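Local coordinates for glycerol-3-phosphate dehydrogenase [NAD(+)] (Dunaliella salina, PDB 6IUY), which probably interconverts dihydroxyacetone phosphate and sn-glycerol 3-phosphate with NAD, and through its added phosphatase domain converts dihydroxyacetone phosphate directly to glycerol, at residues A[266-277]-A[411-419]; A[484-495]-A[517-525]. One frame throughout, in Å; residues are numbered along the deposited sequence.

Contact 1: residues A[266-277]-A[411-419]; sequences AWACTAVRMVAQ and NIAGDIAKE. With NAD (nicotinamide-adenine-dinucleotide), chain C.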
loop_
_atom_site.group_PDB
_atom_site.type_symbol
_atom_site.label_atom_id
_atom_site.label_comp_id
_atom_site.label_asym_id
_atom_site.label_seq_id
_atom_site.Cartn_x
_atom_site.Cartn_y
_atom_site.Cartn_z
ATOM N N ALA A 266 -6.600 -22.338 16.631
ATOM C CA ALA A 266 -5.442 -22.568 15.797
ATOM C C ALA A 266 -4.416 -21.454 15.954
ATOM O O ALA A 266 -3.258 -21.720 16.213
ATOM C CB ALA A 266 -5.880 -22.708 14.317
ATOM N N TRP A 267 -4.855 -20.213 15.799
ATOM C CA TRP A 267 -3.967 -19.046 15.849
ATOM C C TRP A 267 -3.628 -18.696 17.299
ATOM O O TRP A 267 -2.496 -18.314 17.624
ATOM C CB TRP A 267 -4.639 -17.859 15.124
ATOM C CG TRP A 267 -3.840 -16.552 15.080
ATOM C CD1 TRP A 267 -4.315 -15.295 15.373
ATOM C CD2 TRP A 267 -2.466 -16.379 14.714
ATOM N NE1 TRP A 267 -3.317 -14.360 15.199
ATOM C CE2 TRP A 267 -2.177 -14.998 14.796
ATOM C CE3 TRP A 267 -1.451 -17.252 14.317
ATOM C CZ2 TRP A 267 -0.907 -14.478 14.520
ATOM C CZ3 TRP A 267 -0.201 -16.734 14.029
ATOM C CH2 TRP A 267 0.060 -15.358 14.134
ATOM N N ALA A 268 -4.607 -18.836 18.180
ATOM C CA ALA A 268 -4.328 -18.636 19.602
ATOM C C ALA A 268 -3.175 -19.530 20.030
ATOM O O ALA A 268 -2.203 -19.037 20.612
ATOM C CB ALA A 268 -5.556 -18.892 20.435
ATOM N N CYS A 269 -3.230 -20.822 19.694
ATOM C CA CYS A 269 -2.158 -21.742 20.095
ATOM C C CYS A 269 -0.820 -21.477 19.406
ATOM O O CYS A 269 0.240 -21.685 20.021
ATOM C CB CYS A 269 -2.548 -23.205 19.845
ATOM S SG CYS A 269 -3.898 -23.821 20.909
ATOM N N THR A 270 -0.808 -21.060 18.138
ATOM C CA THR A 270 0.518 -20.911 17.551
ATOM C C THR A 270 1.040 -19.586 18.084
ATOM O O THR A 270 2.225 -19.448 18.324
ATOM C CB THR A 270 0.572 -21.008 15.979
ATOM O OG1 THR A 270 0.982 -19.762 15.393
ATOM C CG2 THR A 270 -0.723 -21.516 15.368
ATOM N N ALA A 271 0.142 -18.647 18.368
ATOM C CA ALA A 271 0.545 -17.431 19.038
ATOM C C ALA A 271 1.152 -17.721 20.438
ATOM O O ALA A 271 2.273 -17.275 20.756
ATOM C CB ALA A 271 -0.652 -16.475 19.140
ATOM N N VAL A 272 0.432 -18.465 21.280
ATOM C CA VAL A 272 0.939 -18.748 22.635
ATOM C C VAL A 272 2.258 -19.488 22.565
ATOM O O VAL A 272 3.088 -19.379 23.463
ATOM C CB VAL A 272 -0.064 -19.568 23.485
ATOM C CG1 VAL A 272 0.160 -21.043 23.285
ATOM C CG2 VAL A 272 0.103 -19.232 24.954
ATOM N N ARG A 273 2.470 -20.237 21.485
ATOM C CA ARG A 273 3.714 -20.985 21.314
ATOM C C ARG A 273 4.905 -20.049 21.112
ATOM O O ARG A 273 6.018 -20.310 21.613
ATOM C CB ARG A 273 3.599 -21.936 20.126
ATOM C CG ARG A 273 4.908 -22.608 19.756
ATOM C CD ARG A 273 4.782 -23.592 18.604
ATOM N NE ARG A 273 5.928 -24.513 18.608
ATOM C CZ ARG A 273 7.044 -24.340 17.897
ATOM N NH1 ARG A 273 7.175 -23.288 17.100
ATOM N NH2 ARG A 273 8.031 -25.223 17.975
ATOM N N MET A 274 4.679 -18.973 20.354
ATOM C CA MET A 274 5.714 -17.974 20.098
ATOM C C MET A 274 5.951 -17.129 21.342
ATOM O O MET A 274 7.078 -16.866 21.722
ATOM C CB MET A 274 5.328 -17.065 18.932
ATOM C CG MET A 274 5.068 -17.792 17.603
ATOM S SD MET A 274 5.017 -16.571 16.254
ATOM C CE MET A 274 3.368 -15.905 16.370
ATOM N N VAL A 275 4.857 -16.694 21.946
ATOM C CA VAL A 275 4.863 -15.950 23.199
ATOM C C VAL A 275 5.547 -16.732 24.326
ATOM O O VAL A 275 6.355 -16.190 25.099
ATOM C CB VAL A 275 3.431 -15.612 23.559
ATOM C CG1 VAL A 275 3.242 -15.450 25.048
ATOM C CG2 VAL A 275 2.988 -14.399 22.744
ATOM N N ALA A 276 5.273 -18.028 24.388
ATOM C CA ALA A 276 5.927 -18.859 25.382
ATOM C C ALA A 276 7.438 -18.963 25.139
ATOM O O ALA A 276 8.208 -19.025 26.095
ATOM C CB ALA A 276 5.274 -20.252 25.422
ATOM N N GLN A 277 7.875 -18.987 23.879
ATOM C CA GLN A 277 9.319 -19.037 23.586
ATOM C C GLN A 277 10.034 -17.788 24.075
ATOM O O GLN A 277 11.148 -17.883 24.580
ATOM C CB GLN A 277 9.593 -19.209 22.089
ATOM C CG GLN A 277 9.201 -20.567 21.555
ATOM C CD GLN A 277 9.298 -20.657 20.055
ATOM O OE1 GLN A 277 9.300 -19.636 19.343
ATOM N NE2 GLN A 277 9.375 -21.891 19.555
ATOM N N ASN A 411 -0.946 -13.950 8.405
ATOM C CA ASN A 411 -0.550 -14.938 9.405
ATOM C C ASN A 411 -1.309 -16.262 9.436
ATOM O O ASN A 411 -1.717 -16.678 10.529
ATOM C CB ASN A 411 -0.678 -14.350 10.820
ATOM C CG ASN A 411 0.147 -13.095 11.042
ATOM O OD1 ASN A 411 1.286 -12.975 10.573
ATOM N ND2 ASN A 411 -0.419 -12.164 11.813
ATOM N N ILE A 412 -1.492 -16.943 8.313
ATOM C CA ILE A 412 -2.067 -18.296 8.370
ATOM C C ILE A 412 -1.362 -19.165 9.441
ATOM O O ILE A 412 -0.177 -19.424 9.336
ATOM C CB ILE A 412 -1.967 -19.014 7.009
ATOM C CG1 ILE A 412 -2.601 -18.173 5.890
ATOM C CG2 ILE A 412 -2.553 -20.437 7.104
ATOM C CD1 ILE A 412 -3.877 -17.512 6.273
ATOM N N ALA A 413 -2.095 -19.617 10.455
ATOM C CA ALA A 413 -1.495 -20.181 11.676
ATOM C C ALA A 413 -0.597 -21.382 11.469
ATOM O O ALA A 413 0.535 -21.420 11.985
ATOM C CB ALA A 413 -2.590 -20.555 12.658
ATOM N N GLY A 414 -1.100 -22.380 10.746
ATOM C CA GLY A 414 -0.430 -23.668 10.640
ATOM C C GLY A 414 1.022 -23.544 10.235
ATOM O O GLY A 414 1.890 -24.249 10.754
ATOM N N ASP A 415 1.287 -22.628 9.305
ATOM C CA ASP A 415 2.633 -22.401 8.791
ATOM C C ASP A 415 3.578 -21.681 9.765
ATOM O O ASP A 415 4.767 -21.982 9.851
ATOM C CB ASP A 415 2.526 -21.613 7.495
ATOM C CG ASP A 415 1.804 -22.389 6.421
ATOM O OD1 ASP A 415 2.147 -23.580 6.224
ATOM O OD2 ASP A 415 0.877 -21.825 5.796
ATOM N N ILE A 416 3.049 -20.707 10.475
ATOM C CA ILE A 416 3.809 -20.033 11.522
ATOM C C ILE A 416 4.080 -21.000 12.674
ATOM O O ILE A 416 5.142 -20.966 13.286
ATOM C CB ILE A 416 3.056 -18.801 12.000
ATOM C CG1 ILE A 416 2.914 -17.827 10.827
ATOM C CG2 ILE A 416 3.740 -18.161 13.189
ATOM C CD1 ILE A 416 1.846 -16.743 11.042
ATOM N N ALA A 417 3.136 -21.893 12.948
ATOM C CA ALA A 417 3.337 -22.907 13.990
ATOM C C ALA A 417 4.498 -23.830 13.626
ATOM O O ALA A 417 5.089 -24.480 14.487
ATOM C CB ALA A 417 2.060 -23.720 14.202
ATOM N N LYS A 418 4.830 -23.881 12.340
ATOM C CA LYS A 418 5.932 -24.710 11.881
ATOM C C LYS A 418 7.175 -23.852 11.695
ATOM O O LYS A 418 8.205 -24.322 11.217
ATOM C CB LYS A 418 5.553 -25.431 10.589
ATOM C CG LYS A 418 4.636 -26.629 10.850
ATOM C CD LYS A 418 3.622 -26.831 9.761
ATOM C CE LYS A 418 4.304 -27.194 8.461
ATOM N NZ LYS A 418 3.344 -27.350 7.332
ATOM N N GLU A 419 7.057 -22.585 12.079
ATOM C CA GLU A 419 8.175 -21.651 12.059
ATOM C C GLU A 419 8.651 -21.276 10.653
ATOM O O GLU A 419 9.824 -20.941 10.454
ATOM C CB GLU A 419 9.344 -22.230 12.873
ATOM C CG GLU A 419 8.963 -22.554 14.329
ATOM C CD GLU A 419 10.163 -22.817 15.236
ATOM O OE1 GLU A 419 11.302 -22.921 14.725
ATOM O OE2 GLU A 419 9.962 -22.903 16.471
HETATM P PA NAD C . -10.385 -21.143 15.643
HETATM O O1A NAD C . -9.374 -22.213 15.592
HETATM O O2A NAD C . -10.872 -20.673 14.279
HETATM O O5B NAD C . -11.703 -21.636 16.462
HETATM C C5B NAD C . -11.600 -22.689 17.431
HETATM C C4B NAD C . -11.904 -22.132 18.845
HETATM O O4B NAD C . -13.159 -21.783 18.922
HETATM C C3B NAD C . -11.748 -23.253 19.877
HETATM O O3B NAD C . -10.606 -23.150 20.594
HETATM C C2B NAD C . -12.971 -23.091 20.801
HETATM O O2B NAD C . -12.507 -23.170 22.220
HETATM C C1B NAD C . -13.442 -21.931 20.492
HETATM N N9A NAD C . -14.817 -21.898 20.762
HETATM C C8A NAD C . -15.802 -22.672 20.249
HETATM N N7A NAD C . -16.964 -22.271 20.811
HETATM C C5A NAD C . -16.701 -21.266 21.688
HETATM C C6A NAD C . -17.505 -20.521 22.532
HETATM N N6A NAD C . -18.912 -20.648 22.695
HETATM N N1A NAD C . -16.969 -19.557 23.292
HETATM C C2A NAD C . -15.625 -19.329 23.238
HETATM N N3A NAD C . -14.833 -20.064 22.424
HETATM C C4A NAD C . -15.377 -21.030 21.651
HETATM O O3 NAD C . -9.739 -19.904 16.435
HETATM P PN NAD C . -8.407 -19.096 16.054
HETATM O O1N NAD C . -7.673 -19.762 14.905
HETATM O O2N NAD C . -7.483 -18.991 17.246
HETATM O O5D NAD C . -8.866 -17.675 15.540
HETATM C C5D NAD C . -9.419 -16.717 16.424
HETATM C C4D NAD C . -9.151 -15.332 15.819
HETATM O O4D NAD C . -7.947 -15.291 15.280
HETATM C C3D NAD C . -10.130 -15.101 14.685
HETATM O O3D NAD C . -10.661 -13.873 14.815
HETATM C C2D NAD C . -9.275 -15.192 13.390
HETATM O O2D NAD C . -9.955 -14.375 12.350
HETATM C C1D NAD C . -8.110 -14.742 13.762
HETATM N N1N NAD C . -6.980 -15.222 12.991
HETATM C C2N NAD C . -6.852 -16.540 12.607
HETATM C C3N NAD C . -5.744 -16.953 11.869
HETATM C C7N NAD C . -5.652 -18.432 11.436
HETATM O O7N NAD C . -4.868 -18.772 10.571
HETATM N N7N NAD C . -6.501 -19.396 12.091
HETATM C C4N NAD C . -4.756 -16.060 11.514
HETATM C C5N NAD C . -4.862 -14.742 11.920
HETATM C C6N NAD C . -5.972 -14.341 12.665
HETATM O O HOH W 1 5.547 -21.184 16.233
#

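Contact 2: residues A[484-495]-A[517-525]; sequences KASILRQGLSEM and VADLIASSY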
loop_
_atom_site.group_PDB
_atom_site.type_symbol
_atom_site.label_atom_id
_atom_site.label_comp_id
_atom_site.label_asym_id
_atom_site.label_seq_id
_atom_site.Cartn_x
_atom_site.Cartn_y
_atom_site.Cartn_z
ATOM N N LYS A 484 -9.411 -12.538 -10.775
ATOM C CA LYS A 484 -9.260 -12.635 -9.327
ATOM C C LYS A 484 -8.556 -11.397 -8.816
ATOM O O LYS A 484 -8.877 -10.899 -7.743
ATOM C CB LYS A 484 -8.485 -13.887 -8.918
ATOM C CG LYS A 484 -8.686 -14.238 -7.449
ATOM C CD LYS A 484 -7.800 -15.392 -6.989
ATOM C CE LYS A 484 -8.112 -15.722 -5.523
ATOM N NZ LYS A 484 -7.338 -16.861 -4.972
ATOM N N ALA A 485 -7.599 -10.905 -9.604
ATOM C CA ALA A 485 -6.868 -9.681 -9.281
ATOM C C ALA A 485 -7.802 -8.477 -9.204
ATOM O O ALA A 485 -7.592 -7.586 -8.393
ATOM C CB ALA A 485 -5.768 -9.430 -10.305
ATOM N N SER A 486 -8.824 -8.445 -10.047
ATOM C CA SER A 486 -9.834 -7.397 -9.957
ATOM C C SER A 486 -10.582 -7.423 -8.625
ATOM O O SER A 486 -10.766 -6.379 -7.978
ATOM C CB SER A 486 -10.832 -7.516 -11.099
ATOM O OG SER A 486 -10.157 -7.353 -12.325
ATOM N N ILE A 487 -11.012 -8.607 -8.211
ATOM C CA ILE A 487 -11.697 -8.735 -6.920
ATOM C C ILE A 487 -10.808 -8.218 -5.806
ATOM O O ILE A 487 -11.250 -7.463 -4.952
ATOM C CB ILE A 487 -12.095 -10.182 -6.631
ATOM C CG1 ILE A 487 -13.032 -10.677 -7.728
ATOM C CG2 ILE A 487 -12.771 -10.291 -5.243
ATOM C CD1 ILE A 487 -13.305 -12.174 -7.707
ATOM N N LEU A 488 -9.538 -8.591 -5.828
ATOM C CA LEU A 488 -8.622 -8.101 -4.808
ATOM C C LEU A 488 -8.394 -6.587 -4.890
ATOM O O LEU A 488 -8.370 -5.886 -3.848
ATOM C CB LEU A 488 -7.285 -8.837 -4.890
ATOM C CG LEU A 488 -7.299 -10.007 -3.878
ATOM C CD1 LEU A 488 -8.434 -10.976 -4.225
ATOM C CD2 LEU A 488 -5.959 -10.725 -3.830
ATOM N N ARG A 489 -8.227 -6.084 -6.112
ATOM C CA ARG A 489 -8.023 -4.653 -6.322
ATOM C C ARG A 489 -9.202 -3.860 -5.785
ATOM O O ARG A 489 -9.022 -2.932 -5.002
ATOM C CB ARG A 489 -7.828 -4.320 -7.807
ATOM C CG ARG A 489 -7.415 -2.860 -7.994
ATOM C CD ARG A 489 -7.958 -2.235 -9.250
ATOM N NE ARG A 489 -9.362 -2.549 -9.494
ATOM C CZ ARG A 489 -10.383 -1.909 -8.945
ATOM N NH1 ARG A 489 -10.160 -0.934 -8.080
ATOM N NH2 ARG A 489 -11.634 -2.258 -9.253
ATOM N N GLN A 490 -10.408 -4.216 -6.224
ATOM C CA GLN A 490 -11.601 -3.535 -5.752
ATOM C C GLN A 490 -11.769 -3.705 -4.225
ATOM O O GLN A 490 -12.150 -2.775 -3.501
ATOM C CB GLN A 490 -12.819 -4.063 -6.490
ATOM C CG GLN A 490 -14.134 -3.418 -6.076
ATOM C CD GLN A 490 -14.242 -1.956 -6.498
ATOM O OE1 GLN A 490 -13.527 -1.490 -7.393
ATOM N NE2 GLN A 490 -15.138 -1.226 -5.849
ATOM N N GLY A 491 -11.470 -4.901 -3.736
ATOM C CA GLY A 491 -11.570 -5.168 -2.320
ATOM C C GLY A 491 -10.649 -4.289 -1.517
ATOM O O GLY A 491 -11.049 -3.708 -0.513
ATOM N N LEU A 492 -9.402 -4.189 -1.946
ATOM C CA LEU A 492 -8.446 -3.362 -1.228
ATOM C C LEU A 492 -8.893 -1.903 -1.260
ATOM O O LEU A 492 -8.793 -1.174 -0.264
ATOM C CB LEU A 492 -7.052 -3.522 -1.829
ATOM C CG LEU A 492 -5.932 -2.766 -1.129
ATOM C CD1 LEU A 492 -5.914 -3.131 0.349
ATOM C CD2 LEU A 492 -4.591 -3.088 -1.800
ATOM N N SER A 493 -9.433 -1.488 -2.401
ATOM C CA SER A 493 -9.859 -0.100 -2.575
ATOM C C SER A 493 -11.070 0.218 -1.693
ATOM O O SER A 493 -11.205 1.342 -1.186
ATOM C CB SER A 493 -10.139 0.192 -4.068
ATOM O OG SER A 493 -11.336 0.920 -4.259
ATOM N N GLU A 494 -11.936 -0.767 -1.479
ATOM C CA GLU A 494 -13.087 -0.543 -0.604
ATOM C C GLU A 494 -12.721 -0.647 0.887
ATOM O O GLU A 494 -13.330 0.012 1.710
ATOM C CB GLU A 494 -14.210 -1.515 -0.922
ATOM C CG GLU A 494 -14.868 -1.265 -2.243
ATOM C CD GLU A 494 -16.084 -2.116 -2.409
ATOM O OE1 GLU A 494 -16.486 -2.380 -3.569
ATOM O OE2 GLU A 494 -16.639 -2.533 -1.360
ATOM N N MET A 495 -11.735 -1.471 1.226
ATOM C CA MET A 495 -11.198 -1.481 2.581
ATOM C C MET A 495 -10.725 -0.073 2.921
ATOM O O MET A 495 -11.136 0.517 3.932
ATOM C CB MET A 495 -10.049 -2.485 2.705
ATOM C CG MET A 495 -10.508 -3.948 2.728
ATOM S SD MET A 495 -9.163 -5.127 2.450
ATOM C CE MET A 495 -8.025 -4.804 3.809
ATOM N N VAL A 517 -2.135 -5.097 2.501
ATOM C CA VAL A 517 -2.079 -5.898 1.286
ATOM C C VAL A 517 -1.538 -7.304 1.537
ATOM O O VAL A 517 -2.002 -8.260 0.929
ATOM C CB VAL A 517 -1.216 -5.227 0.190
ATOM C CG1 VAL A 517 -1.272 -6.044 -1.071
ATOM C CG2 VAL A 517 -1.741 -3.853 -0.111
ATOM N N ALA A 518 -0.557 -7.452 2.422
ATOM C CA ALA A 518 -0.022 -8.784 2.668
ATOM C C ALA A 518 -1.125 -9.747 3.169
ATOM O O ALA A 518 -1.326 -10.830 2.616
ATOM C CB ALA A 518 1.135 -8.717 3.661
ATOM N N ASP A 519 -1.859 -9.337 4.191
ATOM C CA ASP A 519 -2.900 -10.187 4.785
ATOM C C ASP A 519 -3.987 -10.536 3.764
ATOM O O ASP A 519 -4.454 -11.671 3.700
ATOM C CB ASP A 519 -3.525 -9.484 6.001
ATOM C CG ASP A 519 -4.331 -10.435 6.892
ATOM O OD1 ASP A 519 -4.356 -11.660 6.605
ATOM O OD2 ASP A 519 -4.934 -9.953 7.892
ATOM N N LEU A 520 -4.406 -9.542 2.989
ATOM C CA LEU A 520 -5.494 -9.729 2.033
ATOM C C LEU A 520 -5.144 -10.805 0.995
ATOM O O LEU A 520 -5.999 -11.604 0.569
ATOM C CB LEU A 520 -5.810 -8.393 1.355
ATOM C CG LEU A 520 -6.762 -8.385 0.170
ATOM C CD1 LEU A 520 -8.178 -8.670 0.625
ATOM C CD2 LEU A 520 -6.686 -7.056 -0.538
ATOM N N ILE A 521 -3.869 -10.842 0.630
ATOM C CA ILE A 521 -3.359 -11.753 -0.389
ATOM C C ILE A 521 -3.265 -13.184 0.144
ATOM O O ILE A 521 -3.849 -14.115 -0.431
ATOM C CB ILE A 521 -1.974 -11.285 -0.882
ATOM C CG1 ILE A 521 -2.116 -9.982 -1.677
ATOM C CG2 ILE A 521 -1.295 -12.360 -1.738
ATOM C CD1 ILE A 521 -0.776 -9.424 -2.212
ATOM N N ALA A 522 -2.534 -13.350 1.246
ATOM C CA ALA A 522 -2.405 -14.654 1.903
ATOM C C ALA A 522 -3.760 -15.249 2.194
ATOM O O ALA A 522 -3.972 -16.439 1.980
ATOM C CB ALA A 522 -1.586 -14.538 3.198
ATOM N N SER A 523 -4.691 -14.434 2.673
ATOM C CA SER A 523 -6.016 -14.956 3.013
ATOM C C SER A 523 -6.879 -15.234 1.801
ATOM O O SER A 523 -7.787 -16.086 1.851
ATOM C CB SER A 523 -6.734 -13.986 3.947
ATOM O OG SER A 523 -5.891 -13.736 5.059
ATOM N N SER A 524 -6.613 -14.514 0.712
ATOM C CA SER A 524 -7.358 -14.700 -0.530
ATOM C C SER A 524 -6.804 -15.883 -1.296
ATOM O O SER A 524 -7.502 -16.484 -2.093
ATOM C CB SER A 524 -7.318 -13.426 -1.383
ATOM O OG SER A 524 -7.987 -12.380 -0.699
ATOM N N TYR A 525 -5.553 -16.253 -1.027
ATOM C CA TYR A 525 -4.993 -17.402 -1.713
ATOM C C TYR A 525 -4.800 -18.628 -0.801
ATOM O O TYR A 525 -4.706 -19.743 -1.295
ATOM C CB TYR A 525 -3.660 -17.024 -2.399
ATOM C CG TYR A 525 -3.871 -16.211 -3.674
ATOM C CD1 TYR A 525 -4.142 -14.844 -3.618
ATOM C CD2 TYR A 525 -3.840 -16.822 -4.932
ATOM C CE1 TYR A 525 -4.350 -14.103 -4.787
ATOM C CE2 TYR A 525 -4.048 -16.091 -6.091
ATOM C CZ TYR A 525 -4.295 -14.740 -6.010
ATOM O OH TYR A 525 -4.503 -14.029 -7.164
#

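Contact 1: residues A[266-277]-A[411-419]
One face of the Trp267 indole is shared by Asn411 and the cofactor. CB of Asn411 makes a CH-pi contact 3.9 Å from the centroid of the Trp267 six-membered ring, while the nicotinamide lies over the five-membered end of the indole, with C5N of NAD 3.5 Å above its plane. Ile416 CD1 meets Trp267 CZ3 obliquely at 3.6 Å, and the small Ala413 lets the backbones come close. The first torsion of Trp267 (chi1 -180°) sets CG opposite the backbone N, which lays the indole against both the nicotinamide and the start of helix 413-416; a broad, flat residue suits this joint between helix and ligand. Further along, Ile416 CG2 packs on Met274 SD, and Thr270 CB rests on Ala417 CB.

The second flat group is the guanidinium of Arg273. Ala417 O lies over one face and Gln277 NE2 over the other, while the carboxylate of Glu419 and a water sit at its edge. Arg273 NH1 donates to the anti lone pair of Glu419 OE2 at 2.9 Å, forming a salt bridge, and the water joins the same nitrogen to Ile416 O. Gln277 NE2 also reaches Glu419 OE2, at 3.3 Å and nearly along that oxygen's C-O axis, so two donors grip one oxygen; the amide's OE1 is held by Tyr445. Glu419, with positive phi, closes the short helix in a Schellman motif.

Backbone amides serve the ligand: Ala413 N binds NAD O7N at 2.9 Å, and Ala266 N, Trp267 N and Ala268 N hold the two phosphates, where the positive end of the helix dipole probably assists. This is the pyrophosphate-binding helix of a Rossmann-type dinucleotide fold, here closed against the nicotinamide by helix 413-416.

Contact 2: residues A[484-495]-A[517-525]
Lys484 turns its CG anti to the backbone N (chi1 -162°) and stays extended to the tip, while Tyr525 places its CG anti to the carbonyl carbon (chi1 -76°); the two side chains thus run alongside one another, pointing opposite ways, and the ammonium ends over the phenol. Lys484 NZ stands 3.5 Å from the centroid of the Tyr525 ring, in a cation-pi contact to which CE adds a CH-pi contact. The same NZ donates to Ser524 O at 2.9 Å, arriving above the carbonyl plane, and forms a salt bridge with Asp475. A long, flexible cation suits this buried corner, where the carboxylate can offset its charge and ring and carbonyl probably help stabilise it.

Helices 481-502 and 514-526 belong to the helical C-terminal domain of the glycerol-3-phosphate dehydrogenase fold; their segments run roughly antiparallel, at 140°, with axes 11.1 Å apart at closest approach. The space between is filled by branched aliphatic chains. Leu488 CD2 touches the edge of the Tyr525 ring at CE1, 3.9 Å away, and its CD1 lies near Ser524, whose small side chain permits the approach. Leu520 CD2 sits against Leu492 CB at 3.8 Å. Packing is tightest where Leu492 CD2 presses on Val517 CG2, 3.4 Å apart.

The ring also stacks on Tyr525 of the second subunit, so an alanine in place of Tyr525 would probably deprive the Lys484 ammonium of its aromatic cover, open a gap beside Leu488 and remove a stacking partner at the dimer interface. Elsewhere, Ser523 touches the bound dihydroxyacetone phosphate and Asp519 forms a salt bridge with Lys380.

Overall arrangement
Both contacts are buried, yet they use different elements: contact 1 joins helix 266-282 of the nucleotide-binding domain to the short helix 413-416, whereas contact 2 pairs helix 481-502 with the shorter helix 514-526 of the C-terminal domain. Their centres lie 24 Å apart, and along the chain the first closes before the second opens. Contact 1 carries its charged pair at a partly exposed end and an indole and small alanines by the cofactor, with backbone amides facing NAD; contact 2 has a leucine-rich middle and a buried lysine. Together they flank the active site, one from the NAD side and the other near dihydroxyacetone phosphate, and both touch the second subunit.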